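Local coordinates for protein TssK C (Escherichia coli, PDB 5M2Y) that serves as a baseplate subunit of the type VI secretion system, its C-terminal domain, the part described here, probably docking the baseplate onto the membrane complex, at residues V3-L8 and E123-L128; W31-S36 and N88-L93; G17-A22 and G107-Y112; Q49-G54 and F111-S116. All coordinates share one frame; numbering follows the deposited sequence.

Contact 1. Residues V3-L8 and E123-L128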
loop_
_atom_site.group_PDB
_atom_site.type_symbol
_atom_site.label_atom_id
_atom_site.label_comp_id
_atom_site.label_asym_id
_atom_site.label_seq_id
_atom_site.Cartn_x
_atom_site.Cartn_y
_atom_site.Cartn_z
ATOM N N VAL A 3 -4.351 0.545 15.108
ATOM C CA VAL A 3 -3.484 0.558 13.948
ATOM C C VAL A 3 -2.579 -0.654 13.952
ATOM O O VAL A 3 -1.940 -0.974 14.956
ATOM C CB VAL A 3 -2.667 1.859 13.835
ATOM C CG1 VAL A 3 -1.974 1.950 12.482
ATOM C CG2 VAL A 3 -3.538 3.077 14.061
ATOM N N VAL A 4 -2.541 -1.322 12.806
ATOM C CA VAL A 4 -1.742 -2.506 12.566
ATOM C C VAL A 4 -0.708 -2.122 11.523
ATOM O O VAL A 4 -1.071 -1.784 10.393
ATOM C CB VAL A 4 -2.611 -3.715 12.112
ATOM C CG1 VAL A 4 -1.767 -4.954 11.867
ATOM C CG2 VAL A 4 -3.686 -4.035 13.125
ATOM N N PHE A 5 0.576 -2.142 11.921
ATOM C CA PHE A 5 1.687 -1.874 11.027
ATOM C C PHE A 5 1.953 -3.184 10.278
ATOM O O PHE A 5 2.098 -4.237 10.909
ATOM C CB PHE A 5 2.916 -1.428 11.832
ATOM C CG PHE A 5 4.163 -1.172 11.025
ATOM C CD1 PHE A 5 4.433 0.088 10.516
ATOM C CD2 PHE A 5 5.088 -2.184 10.810
ATOM C CE1 PHE A 5 5.595 0.321 9.775
ATOM C CE2 PHE A 5 6.244 -1.953 10.063
ATOM C CZ PHE A 5 6.496 -0.701 9.558
ATOM N N ILE A 6 1.985 -3.124 8.932
ATOM C CA ILE A 6 2.248 -4.294 8.098
ATOM C C ILE A 6 3.632 -4.124 7.541
ATOM O O ILE A 6 3.861 -3.217 6.756
ATOM C CB ILE A 6 1.155 -4.551 7.008
ATOM C CG1 ILE A 6 -0.161 -4.968 7.659
ATOM C CG2 ILE A 6 1.572 -5.646 6.013
ATOM C CD1 ILE A 6 -1.226 -4.040 7.370
ATOM N N GLU A 7 4.548 -5.010 7.964
ATOM C CA GLU A 7 5.927 -5.009 7.510
ATOM C C GLU A 7 5.973 -5.264 6.011
ATOM O O GLU A 7 5.338 -6.198 5.531
ATOM C CB GLU A 7 6.735 -6.083 8.247
ATOM N N LEU A 8 6.671 -4.400 5.277
ATOM C CA LEU A 8 6.840 -4.553 3.836
ATOM C C LEU A 8 8.282 -4.954 3.593
ATOM O O LEU A 8 9.203 -4.332 4.137
ATOM C CB LEU A 8 6.469 -3.268 3.048
ATOM C CG LEU A 8 5.009 -2.824 3.051
ATOM C CD1 LEU A 8 4.835 -1.531 2.315
ATOM C CD2 LEU A 8 4.085 -3.893 2.411
ATOM N N GLU A 123 5.772 2.254 3.889
ATOM C CA GLU A 123 5.292 1.637 5.117
ATOM C C GLU A 123 3.776 1.476 4.953
ATOM O O GLU A 123 3.133 2.378 4.414
ATOM C CB GLU A 123 5.674 2.440 6.360
ATOM C CG GLU A 123 7.165 2.398 6.647
ATOM C CD GLU A 123 7.598 2.981 7.988
ATOM O OE1 GLU A 123 6.835 3.767 8.577
ATOM O OE2 GLU A 123 8.716 2.649 8.436
ATOM N N LEU A 124 3.222 0.303 5.334
ATOM C CA LEU A 124 1.791 0.038 5.193
ATOM C C LEU A 124 1.180 -0.106 6.570
ATOM O O LEU A 124 1.737 -0.788 7.427
ATOM C CB LEU A 124 1.560 -1.236 4.356
ATOM C CG LEU A 124 0.114 -1.705 4.137
ATOM C CD1 LEU A 124 -0.660 -0.755 3.235
ATOM C CD2 LEU A 124 0.097 -3.097 3.537
ATOM N N PHE A 125 0.081 0.639 6.792
ATOM C CA PHE A 125 -0.709 0.657 8.024
ATOM C C PHE A 125 -2.158 0.284 7.694
ATOM O O PHE A 125 -2.684 0.692 6.660
ATOM C CB PHE A 125 -0.737 2.070 8.634
ATOM C CG PHE A 125 0.577 2.652 9.076
ATOM C CD1 PHE A 125 1.362 3.383 8.198
ATOM C CD2 PHE A 125 1.002 2.524 10.392
ATOM C CE1 PHE A 125 2.582 3.922 8.613
ATOM C CE2 PHE A 125 2.216 3.073 10.810
ATOM C CZ PHE A 125 2.998 3.769 9.920
ATOM N N ALA A 126 -2.804 -0.462 8.594
ATOM C CA ALA A 126 -4.223 -0.785 8.502
ATOM C C ALA A 126 -4.879 -0.233 9.755
ATOM O O ALA A 126 -4.330 -0.357 10.858
ATOM C CB ALA A 126 -4.449 -2.284 8.403
ATOM N N VAL A 127 -6.003 0.405 9.562
ATOM C CA VAL A 127 -6.753 0.937 10.666
ATOM C C VAL A 127 -7.948 0.026 10.800
ATOM O O VAL A 127 -8.676 -0.141 9.893
ATOM C CB VAL A 127 -7.167 2.375 10.431
ATOM C CG1 VAL A 127 -8.065 2.884 11.529
ATOM C CG2 VAL A 127 -5.938 3.238 10.351
ATOM N N LEU A 128 -8.074 -0.611 11.944
ATOM C CA LEU A 128 -9.180 -1.514 12.156
ATOM C C LEU A 128 -10.500 -0.785 12.346
ATOM O O LEU A 128 -10.579 0.172 13.053
ATOM C CB LEU A 128 -8.903 -2.447 13.330
ATOM C CG LEU A 128 -7.609 -3.211 13.226
ATOM C CD1 LEU A 128 -7.294 -4.088 14.408
ATOM C CD2 LEU A 128 -7.532 -4.008 11.947
HETATM O O HOH W 1 5.262 -1.047 6.747
#
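F5 and F125 meet on one face of a two-strand ladder, with the rim of F5 turned into the face of F125. The ring centroids are 5.5 Å apart and the planes stand at 79°, a T-shaped pair. With CG anti to the backbone N (chi1 178°), the F5 ring swings toward the E123-L128 strand and brings its CD1 edge to F125. Its next edge atom, CE1, lies 3.8 Å from CD of E123, and the carboxylate stands perpendicular to the ring. V3 pushes its CG1 methyl against the CD2 corner of the F125 ring, at 3.7 Å.

The reverse face carries the aliphatic relief. A126 is the low point: its short CB leaves room for the CD1 tip of I6, 3.8 Å away. I6 and L124 run side by side, pointing the same way, with I6 CG2 3.8 Å from L124 CD2. L8 comes at L124 crosswise, laying its branch against CB, while V4 CG2 nests against the branched end of L128. F30 and L32 of strand 28-35 continue this layer.

Between the two reliefs the backbones pair through V4 N to A126 O (2.8 Å, nearly straight at 172°), A126 N to V4 O, and I6 N to L124 O. Past I6 the ladder opens, and a water bridges I6 O and L124 N. This is an antiparallel beta ladder in the middle of the domain's sheet, joining its first strand to its last.

Contact 2. Residues W31-S36 and N88-L93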
loop_
_atom_site.group_PDB
_atom_site.type_symbol
_atom_site.label_atom_id
_atom_site.label_comp_id
_atom_site.label_asym_id
_atom_site.label_seq_id
_atom_site.Cartn_x
_atom_site.Cartn_y
_atom_site.Cartn_z
ATOM N N TRP A 31 -3.463 2.269 4.411
ATOM C CA TRP A 31 -2.754 3.485 4.019
ATOM C C TRP A 31 -1.290 3.204 3.808
ATOM O O TRP A 31 -0.685 2.422 4.541
ATOM C CB TRP A 31 -2.838 4.579 5.093
ATOM C CG TRP A 31 -4.128 5.309 5.139
ATOM C CD1 TRP A 31 -4.413 6.520 4.588
ATOM C CD2 TRP A 31 -5.307 4.889 5.828
ATOM N NE1 TRP A 31 -5.709 6.874 4.864
ATOM C CE2 TRP A 31 -6.287 5.882 5.616
ATOM C CE3 TRP A 31 -5.637 3.768 6.597
ATOM C CZ2 TRP A 31 -7.578 5.764 6.130
ATOM C CZ3 TRP A 31 -6.907 3.654 7.104
ATOM C CH2 TRP A 31 -7.856 4.655 6.900
ATOM N N LEU A 32 -0.715 3.909 2.846
ATOM C CA LEU A 32 0.709 3.875 2.568
ATOM C C LEU A 32 1.351 5.179 3.034
ATOM O O LEU A 32 0.791 6.259 2.838
ATOM C CB LEU A 32 0.958 3.687 1.060
ATOM C CG LEU A 32 0.726 2.301 0.468
ATOM C CD1 LEU A 32 0.765 2.350 -1.053
ATOM C CD2 LEU A 32 1.729 1.277 1.026
ATOM N N SER A 33 2.507 5.060 3.678
ATOM C CA SER A 33 3.315 6.209 4.102
ATOM C C SER A 33 4.561 6.128 3.223
ATOM O O SER A 33 5.171 5.065 3.138
ATOM C CB SER A 33 3.664 6.123 5.584
ATOM O OG SER A 33 4.683 7.037 5.937
ATOM N N VAL A 34 4.842 7.196 2.469
ATOM C CA VAL A 34 5.909 7.197 1.469
ATOM C C VAL A 34 6.926 8.310 1.670
ATOM O O VAL A 34 6.557 9.459 1.867
ATOM C CB VAL A 34 5.304 7.289 0.033
ATOM C CG1 VAL A 34 6.354 7.050 -1.048
ATOM C CG2 VAL A 34 4.115 6.346 -0.143
ATOM N N ARG A 35 8.200 7.941 1.598
ATOM C CA ARG A 35 9.298 8.892 1.625
ATOM C C ARG A 35 10.110 8.620 0.386
ATOM O O ARG A 35 10.222 7.478 -0.068
ATOM C CB ARG A 35 10.135 8.841 2.905
ATOM C CG ARG A 35 10.689 7.491 3.270
ATOM C CD ARG A 35 11.221 7.505 4.693
ATOM N NE ARG A 35 10.147 7.571 5.685
ATOM C CZ ARG A 35 9.570 6.503 6.231
ATOM N NH1 ARG A 35 9.951 5.285 5.881
ATOM N NH2 ARG A 35 8.610 6.654 7.127
ATOM N N SER A 36 10.610 9.689 -0.197
ATOM C CA SER A 36 11.366 9.590 -1.420
ATOM C C SER A 36 12.331 10.754 -1.598
ATOM O O SER A 36 12.188 11.773 -0.939
ATOM C CB SER A 36 10.408 9.526 -2.594
ATOM O OG SER A 36 11.141 9.051 -3.694
ATOM N N ASN A 88 7.203 12.879 4.789
ATOM C CA ASN A 88 6.402 11.804 4.206
ATOM C C ASN A 88 5.100 12.253 3.594
ATOM O O ASN A 88 4.517 13.270 3.974
ATOM C CB ASN A 88 6.121 10.715 5.206
ATOM C CG ASN A 88 7.294 9.819 5.397
ATOM O OD1 ASN A 88 8.459 10.227 5.315
ATOM N ND2 ASN A 88 7.024 8.583 5.689
ATOM N N GLN A 89 4.646 11.460 2.628
ATOM C CA GLN A 89 3.384 11.660 1.943
ATOM C C GLN A 89 2.529 10.456 2.250
ATOM O O GLN A 89 3.037 9.335 2.256
ATOM C CB GLN A 89 3.611 11.784 0.443
ATOM C CG GLN A 89 4.310 13.081 0.044
ATOM C CD GLN A 89 3.509 14.335 0.303
ATOM O OE1 GLN A 89 2.271 14.346 0.247
ATOM N NE2 GLN A 89 4.204 15.441 0.498
ATOM N N TYR A 90 1.248 10.695 2.549
ATOM C CA TYR A 90 0.315 9.637 2.919
ATOM C C TYR A 90 -0.731 9.412 1.860
ATOM O O TYR A 90 -1.152 10.352 1.191
ATOM C CB TYR A 90 -0.293 9.892 4.306
ATOM C CG TYR A 90 0.773 9.968 5.384
ATOM C CD1 TYR A 90 1.453 11.150 5.638
ATOM C CD2 TYR A 90 1.140 8.844 6.097
ATOM C CE1 TYR A 90 2.469 11.211 6.591
ATOM C CE2 TYR A 90 2.153 8.891 7.051
ATOM C CZ TYR A 90 2.813 10.078 7.298
ATOM O OH TYR A 90 3.823 10.132 8.231
ATOM N N PHE A 91 -1.086 8.145 1.661
ATOM C CA PHE A 91 -2.054 7.754 0.650
ATOM C C PHE A 91 -2.977 6.678 1.157
ATOM O O PHE A 91 -2.533 5.751 1.813
ATOM C CB PHE A 91 -1.347 7.232 -0.610
ATOM C CG PHE A 91 -0.324 8.163 -1.215
ATOM C CD1 PHE A 91 0.984 8.170 -0.762
ATOM C CD2 PHE A 91 -0.671 9.036 -2.239
ATOM C CE1 PHE A 91 1.920 9.064 -1.298
ATOM C CE2 PHE A 91 0.272 9.925 -2.779
ATOM C CZ PHE A 91 1.564 9.936 -2.305
ATOM N N ALA A 92 -4.249 6.789 0.837
ATOM C CA ALA A 92 -5.209 5.759 1.183
ATOM C C ALA A 92 -5.324 4.787 0.041
ATOM O O ALA A 92 -5.218 5.175 -1.115
ATOM C CB ALA A 92 -6.568 6.378 1.430
ATOM N N LEU A 93 -5.540 3.511 0.370
ATOM C CA LEU A 93 -5.821 2.512 -0.643
ATOM C C LEU A 93 -7.343 2.393 -0.711
ATOM O O LEU A 93 -7.979 1.944 0.238
ATOM C CB LEU A 93 -5.190 1.161 -0.313
ATOM C CG LEU A 93 -3.668 1.095 -0.201
ATOM C CD1 LEU A 93 -3.240 -0.340 0.008
ATOM C CD2 LEU A 93 -2.974 1.679 -1.443
HETATM O O HOH W 2 4.448 7.655 9.152
#
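W31 and A92 stand at one end of an antiparallel beta ladder between strands 28-35 and 89-95, part of the domain's single large sheet. Four backbone hydrogen bonds hold it, two around the L32-F91 pair and two around V34-Q89; L32 N to F91 O, at 2.8 Å, is representative.

Apolar contacts fill the face bearing L32, V34 and F91. V34 lays its CG2 methyl 3.7 Å from F91 CD1, its side chain crossing the phenylalanine at about a right angle. L32 CD1 meets L93 CD2, and the F91 ring goes on to meet F47 of helix 40-50. On the other face, the indole of W31 runs by the A92 methyl, with NE1 3.6 Å from A92 CB.

Polar contacts gather around S33 and N88. A water joins S33 OG to Y90 OH, lying in the plane of the tyrosine ring, and Y90 CE2 sits 3.3 Å from S33 OG. S33 places its hydroxyl here by holding OG anti to the backbone N (chi1 166°). R35 NE makes a long, bent bond to N88 OD1 at 3.2 Å, but R35 NH2 lies 2.9 Å from N88 ND2, donor against donor, which leaves the amide's orientation doubtful. As modelled, ND2 donates to S33 OG at 2.8 Å, with the oxygen only 2° out of the amide plane.

Contact 3. Residues G17-A22 and G107-Y112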
loop_
_atom_site.group_PDB
_atom_site.type_symbol
_atom_site.label_atom_id
_atom_site.label_comp_id
_atom_site.label_asym_id
_atom_site.label_seq_id
_atom_site.Cartn_x
_atom_site.Cartn_y
_atom_site.Cartn_z
ATOM N N GLY A 17 3.917 -7.437 1.616
ATOM C CA GLY A 17 3.433 -7.464 2.987
ATOM C C GLY A 17 2.576 -8.682 3.252
ATOM O O GLY A 17 1.802 -9.084 2.389
ATOM N N ALA A 18 2.723 -9.285 4.445
ATOM C CA ALA A 18 1.935 -10.451 4.850
ATOM C C ALA A 18 0.677 -9.957 5.548
ATOM O O ALA A 18 0.757 -9.069 6.402
ATOM C CB ALA A 18 2.744 -11.349 5.783
ATOM N N LEU A 19 -0.482 -10.496 5.152
ATOM C CA LEU A 19 -1.768 -10.101 5.719
ATOM C C LEU A 19 -2.402 -11.258 6.500
ATOM O O LEU A 19 -3.572 -11.558 6.305
ATOM C CB LEU A 19 -2.710 -9.605 4.601
ATOM C CG LEU A 19 -2.237 -8.427 3.757
ATOM C CD1 LEU A 19 -3.167 -8.231 2.569
ATOM C CD2 LEU A 19 -2.091 -7.134 4.616
ATOM N N HIS A 20 -1.644 -11.895 7.405
ATOM C CA HIS A 20 -2.202 -13.030 8.137
ATOM C C HIS A 20 -2.833 -12.660 9.474
ATOM O O HIS A 20 -3.438 -13.529 10.104
ATOM C CB HIS A 20 -1.195 -14.171 8.302
ATOM C CG HIS A 20 -0.550 -14.588 7.024
ATOM N ND1 HIS A 20 0.775 -14.399 6.823
ATOM C CD2 HIS A 20 -1.086 -15.103 5.888
ATOM C CE1 HIS A 20 1.049 -14.852 5.611
ATOM N NE2 HIS A 20 -0.045 -15.280 5.005
ATOM N N ASP A 21 -2.741 -11.380 9.886
ATOM C CA ASP A 21 -3.358 -10.930 11.132
ATOM C C ASP A 21 -4.872 -11.111 11.001
ATOM O O ASP A 21 -5.500 -10.501 10.132
ATOM C CB ASP A 21 -3.017 -9.464 11.442
ATOM C CG ASP A 21 -3.404 -9.009 12.838
ATOM O OD1 ASP A 21 -4.508 -9.374 13.311
ATOM O OD2 ASP A 21 -2.613 -8.266 13.451
ATOM N N ALA A 22 -5.444 -11.977 11.858
ATOM C CA ALA A 22 -6.869 -12.314 11.885
ATOM C C ALA A 22 -7.808 -11.124 11.987
ATOM O O ALA A 22 -8.922 -11.207 11.471
ATOM C CB ALA A 22 -7.165 -13.308 12.990
ATOM N N GLY A 107 -3.690 -13.692 1.694
ATOM C CA GLY A 107 -2.913 -13.385 2.882
ATOM C C GLY A 107 -1.669 -12.576 2.576
ATOM O O GLY A 107 -0.678 -12.650 3.298
ATOM N N ARG A 108 -1.749 -11.772 1.490
ATOM C CA ARG A 108 -0.621 -11.022 0.963
ATOM C C ARG A 108 -1.001 -9.822 0.114
ATOM O O ARG A 108 -2.055 -9.798 -0.519
ATOM C CB ARG A 108 0.155 -11.995 0.071
ATOM C CG ARG A 108 1.540 -11.580 -0.353
ATOM C CD ARG A 108 2.180 -12.764 -1.036
ATOM N NE ARG A 108 1.580 -13.075 -2.319
ATOM C CZ ARG A 108 2.174 -12.906 -3.499
ATOM N NH1 ARG A 108 3.404 -12.416 -3.559
ATOM N NH2 ARG A 108 1.538 -13.226 -4.606
ATOM N N CYS A 109 -0.093 -8.845 0.069
ATOM C CA CYS A 109 -0.244 -7.705 -0.820
ATOM C C CYS A 109 1.125 -7.339 -1.381
ATOM O O CYS A 109 2.139 -7.566 -0.724
ATOM C CB CYS A 109 -0.921 -6.527 -0.130
ATOM S SG CYS A 109 0.022 -5.834 1.243
ATOM N N THR A 110 1.156 -6.813 -2.603
ATOM C CA THR A 110 2.404 -6.420 -3.249
ATOM C C THR A 110 2.235 -5.075 -3.917
ATOM O O THR A 110 1.147 -4.752 -4.384
ATOM C CB THR A 110 2.896 -7.447 -4.279
ATOM O OG1 THR A 110 2.011 -7.477 -5.381
ATOM C CG2 THR A 110 3.061 -8.850 -3.714
ATOM N N PHE A 111 3.313 -4.290 -3.944
ATOM C CA PHE A 111 3.317 -2.980 -4.587
ATOM C C PHE A 111 4.556 -2.815 -5.412
ATOM O O PHE A 111 5.653 -3.150 -4.978
ATOM C CB PHE A 111 3.233 -1.837 -3.560
ATOM C CG PHE A 111 2.067 -1.951 -2.618
ATOM C CD1 PHE A 111 0.830 -1.420 -2.951
ATOM C CD2 PHE A 111 2.204 -2.604 -1.401
ATOM C CE1 PHE A 111 -0.250 -1.549 -2.079
ATOM C CE2 PHE A 111 1.131 -2.731 -0.532
ATOM C CZ PHE A 111 -0.089 -2.197 -0.869
ATOM N N TYR A 112 4.364 -2.293 -6.608
ATOM C CA TYR A 112 5.437 -2.001 -7.523
ATOM C C TYR A 112 5.714 -0.520 -7.424
ATOM O O TYR A 112 4.794 0.291 -7.521
ATOM C CB TYR A 112 5.036 -2.377 -8.962
ATOM C CG TYR A 112 5.912 -1.763 -10.029
ATOM C CD1 TYR A 112 7.248 -2.130 -10.152
ATOM C CD2 TYR A 112 5.402 -0.837 -10.923
ATOM C CE1 TYR A 112 8.059 -1.572 -11.128
ATOM C CE2 TYR A 112 6.203 -0.278 -11.914
ATOM C CZ TYR A 112 7.533 -0.648 -12.006
ATOM O OH TYR A 112 8.337 -0.143 -12.997
#
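A short antiparallel bridge, entered directly from a helix end, joins G17 and L19 to G107 and C109. G17 and C109 form a hydrogen-bonded pair: G17 N donates to C109 O at 2.9 Å, and C109 N returns the bond to G17 O. One residue further, A18 and R108 make the non-hydrogen-bonded pair, with R108 CA resting against G17 O. The R108 side chain passes G17 O with its CG and then turns at chi3, carrying the guanidinium to a salt bridge with E16 and a hydrogen bond to P56 O.

G107 is where the chain changes course. Its positive phi makes it the C-prime residue of a Schellman motif closing helix 97-106, with R108 N bonded to M103 O and G107 N to L104 O. The motif lets the chain leave the helix and become the edge of the bridge at once. It also presents G107 O to L19 N, 2.8 Å away; the N-H points straight at the oxygen (170°) but arrives from above the carbonyl plane, 65° out of it.

The same oxygen lies 3.1 Å above the plane of the H20 ring, toward its rim, so the imidazole covers it without bonding to it. On the opposite side of the bridge, L19 keeps CG beside its own backbone N (chi1 -58°), which drops CD1 to 3.6 Å from R108 O and 3.9 Å from C109 CB. M103 of the helix packs on both L19 and C109. C109 SG, in turn, lies 3.9 Å from G17 O, beneath the strand whose glycine has no side chain to obstruct it.

Contact 4. Residues Q49-G54 and F111-S116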
loop_
_atom_site.group_PDB
_atom_site.type_symbol
_atom_site.label_atom_id
_atom_site.label_comp_id
_atom_site.label_asym_id
_atom_site.label_seq_id
_atom_site.Cartn_x
_atom_site.Cartn_y
_atom_site.Cartn_z
ATOM N N GLN A 49 -0.174 7.259 -9.687
ATOM C CA GLN A 49 -0.078 6.733 -11.051
ATOM C C GLN A 49 1.136 5.850 -11.268
ATOM O O GLN A 49 1.103 4.994 -12.141
ATOM C CB GLN A 49 -0.108 7.867 -12.073
ATOM C CG GLN A 49 -1.491 8.482 -12.166
ATOM C CD GLN A 49 -1.666 9.398 -13.333
ATOM O OE1 GLN A 49 -1.103 10.483 -13.360
ATOM N NE2 GLN A 49 -2.480 8.989 -14.301
ATOM N N LEU A 50 2.199 6.046 -10.482
ATOM C CA LEU A 50 3.424 5.258 -10.594
ATOM C C LEU A 50 3.375 3.957 -9.803
ATOM O O LEU A 50 3.827 2.934 -10.305
ATOM C CB LEU A 50 4.652 6.077 -10.196
ATOM C CG LEU A 50 5.038 7.193 -11.162
ATOM C CD1 LEU A 50 6.058 8.101 -10.559
ATOM C CD2 LEU A 50 5.568 6.635 -12.474
ATOM N N CYS A 51 2.834 3.998 -8.578
ATOM C CA CYS A 51 2.735 2.813 -7.743
ATOM C C CYS A 51 1.586 1.950 -8.210
ATOM O O CYS A 51 0.479 2.450 -8.390
ATOM C CB CYS A 51 2.597 3.190 -6.269
ATOM S SG CYS A 51 2.504 1.775 -5.152
ATOM N N LYS A 52 1.854 0.656 -8.389
ATOM C CA LYS A 52 0.838 -0.285 -8.842
ATOM C C LYS A 52 0.746 -1.464 -7.897
ATOM O O LYS A 52 1.764 -2.047 -7.538
ATOM C CB LYS A 52 1.156 -0.778 -10.262
ATOM C CG LYS A 52 1.266 0.320 -11.304
ATOM C CD LYS A 52 -0.084 0.633 -11.958
ATOM C CE LYS A 52 0.272 1.692 -12.987
ATOM N NZ LYS A 52 -0.640 2.837 -13.073
ATOM N N ALA A 53 -0.477 -1.834 -7.516
ATOM C CA ALA A 53 -0.692 -3.004 -6.685
ATOM C C ALA A 53 -0.572 -4.242 -7.580
ATOM O O ALA A 53 -1.086 -4.267 -8.704
ATOM C CB ALA A 53 -2.075 -2.949 -6.067
ATOM N N GLY A 54 0.160 -5.225 -7.092
ATOM C CA GLY A 54 0.369 -6.474 -7.808
ATOM C C GLY A 54 -0.665 -7.501 -7.420
ATOM O O GLY A 54 -1.320 -7.384 -6.380
ATOM N N PHE A 111 3.313 -4.290 -3.944
ATOM C CA PHE A 111 3.317 -2.980 -4.587
ATOM C C PHE A 111 4.556 -2.815 -5.412
ATOM O O PHE A 111 5.653 -3.150 -4.978
ATOM C CB PHE A 111 3.233 -1.837 -3.560
ATOM C CG PHE A 111 2.067 -1.951 -2.618
ATOM C CD1 PHE A 111 0.830 -1.420 -2.951
ATOM C CD2 PHE A 111 2.204 -2.604 -1.401
ATOM C CE1 PHE A 111 -0.250 -1.549 -2.079
ATOM C CE2 PHE A 111 1.131 -2.731 -0.532
ATOM C CZ PHE A 111 -0.089 -2.197 -0.869
ATOM N N TYR A 112 4.364 -2.293 -6.608
ATOM C CA TYR A 112 5.437 -2.001 -7.523
ATOM C C TYR A 112 5.714 -0.520 -7.424
ATOM O O TYR A 112 4.794 0.291 -7.521
ATOM C CB TYR A 112 5.036 -2.377 -8.962
ATOM C CG TYR A 112 5.912 -1.763 -10.029
ATOM C CD1 TYR A 112 7.248 -2.130 -10.152
ATOM C CD2 TYR A 112 5.402 -0.837 -10.923
ATOM C CE1 TYR A 112 8.059 -1.572 -11.128
ATOM C CE2 TYR A 112 6.203 -0.278 -11.914
ATOM C CZ TYR A 112 7.533 -0.648 -12.006
ATOM O OH TYR A 112 8.337 -0.143 -12.997
ATOM N N THR A 113 6.987 -0.180 -7.239
ATOM C CA THR A 113 7.422 1.209 -7.216
ATOM C C THR A 113 8.520 1.326 -8.265
ATOM O O THR A 113 9.580 0.738 -8.073
ATOM C CB THR A 113 7.883 1.642 -5.822
ATOM O OG1 THR A 113 8.933 0.797 -5.367
ATOM C CG2 THR A 113 6.747 1.674 -4.800
ATOM N N PRO A 114 8.283 2.037 -9.394
ATOM C CA PRO A 114 9.328 2.150 -10.423
ATOM C C PRO A 114 10.521 2.946 -9.934
ATOM O O PRO A 114 10.380 3.740 -9.009
ATOM C CB PRO A 114 8.615 2.873 -11.574
ATOM C CG PRO A 114 7.514 3.616 -10.927
ATOM C CD PRO A 114 7.067 2.777 -9.785
ATOM N N ALA A 115 11.685 2.743 -10.574
ATOM C CA ALA A 115 12.933 3.432 -10.249
ATOM C C ALA A 115 12.850 4.957 -10.410
ATOM O O ALA A 115 13.612 5.672 -9.767
ATOM C CB ALA A 115 14.064 2.881 -11.078
ATOM N N SER A 116 11.884 5.451 -11.211
ATOM C CA SER A 116 11.646 6.883 -11.434
ATOM C C SER A 116 11.234 7.593 -10.138
ATOM O O SER A 116 11.462 8.788 -10.003
ATOM C CB SER A 116 10.566 7.089 -12.489
ATOM O OG SER A 116 9.308 6.629 -12.040
#
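L50, in the last turn of helix 40-50, reaches P114 first through its CB, which lies 3.8 Å from P114 CG; the two side chains cross at about a right angle. With CG beside the backbone N (chi1 -70°), the leucine carries its branch on toward S116. CD2 then sits 3.9 Å from P114 CG and 3.8 Å from S116 OG, and CD1 lies against the same hydroxyl oxygen. From the leucine's backbone, L50 O meets P114 CD at 3.3 Å.

Beyond the helix the chain straightens into a strand, and K52 and Y112 form a hydrogen-bonded antiparallel pair: K52 N to Y112 O at 3.1 Å and Y112 N to K52 O at 2.8 Å. K52 curls back, so that NZ donates to Q49 O near the helix end. C51 turns its sulfur inward to F111, an oblique sulfur-aromatic contact with SG 5.4 Å from the F111 ring centroid; I72 of strand 70-75 also packs on C51.

Helix 40-50 thus passes through C51 into strand 52-54, an outermost strand of the sheet within this chain, which lies alongside strand 108-112, while F111 and T113 reach across to L122 of strand 121-128.

Overall arrangement
Starting at the N terminus, strand 3-11 pairs with the final strand, so contact 1 closes a loop that holds the other three contacts. Strand 14-18 follows and leads to contact 3, which pairs it with the strand leaving helix 97-106. Contact 2, joining strands 28-35 and 89-95, nests within the loop of contact 3. Helix 40-50 and strand 52-54 then reach contact 4, whose segments alternate with those of contact 2, so these two cross. Contacts 3 and 4 end on the same strand, 108-112, and share F111 and Y112. Contacts 1 and 2 adjoin through neighbouring strands 121-128 and 28-35, and all four lie in one antiparallel sheet.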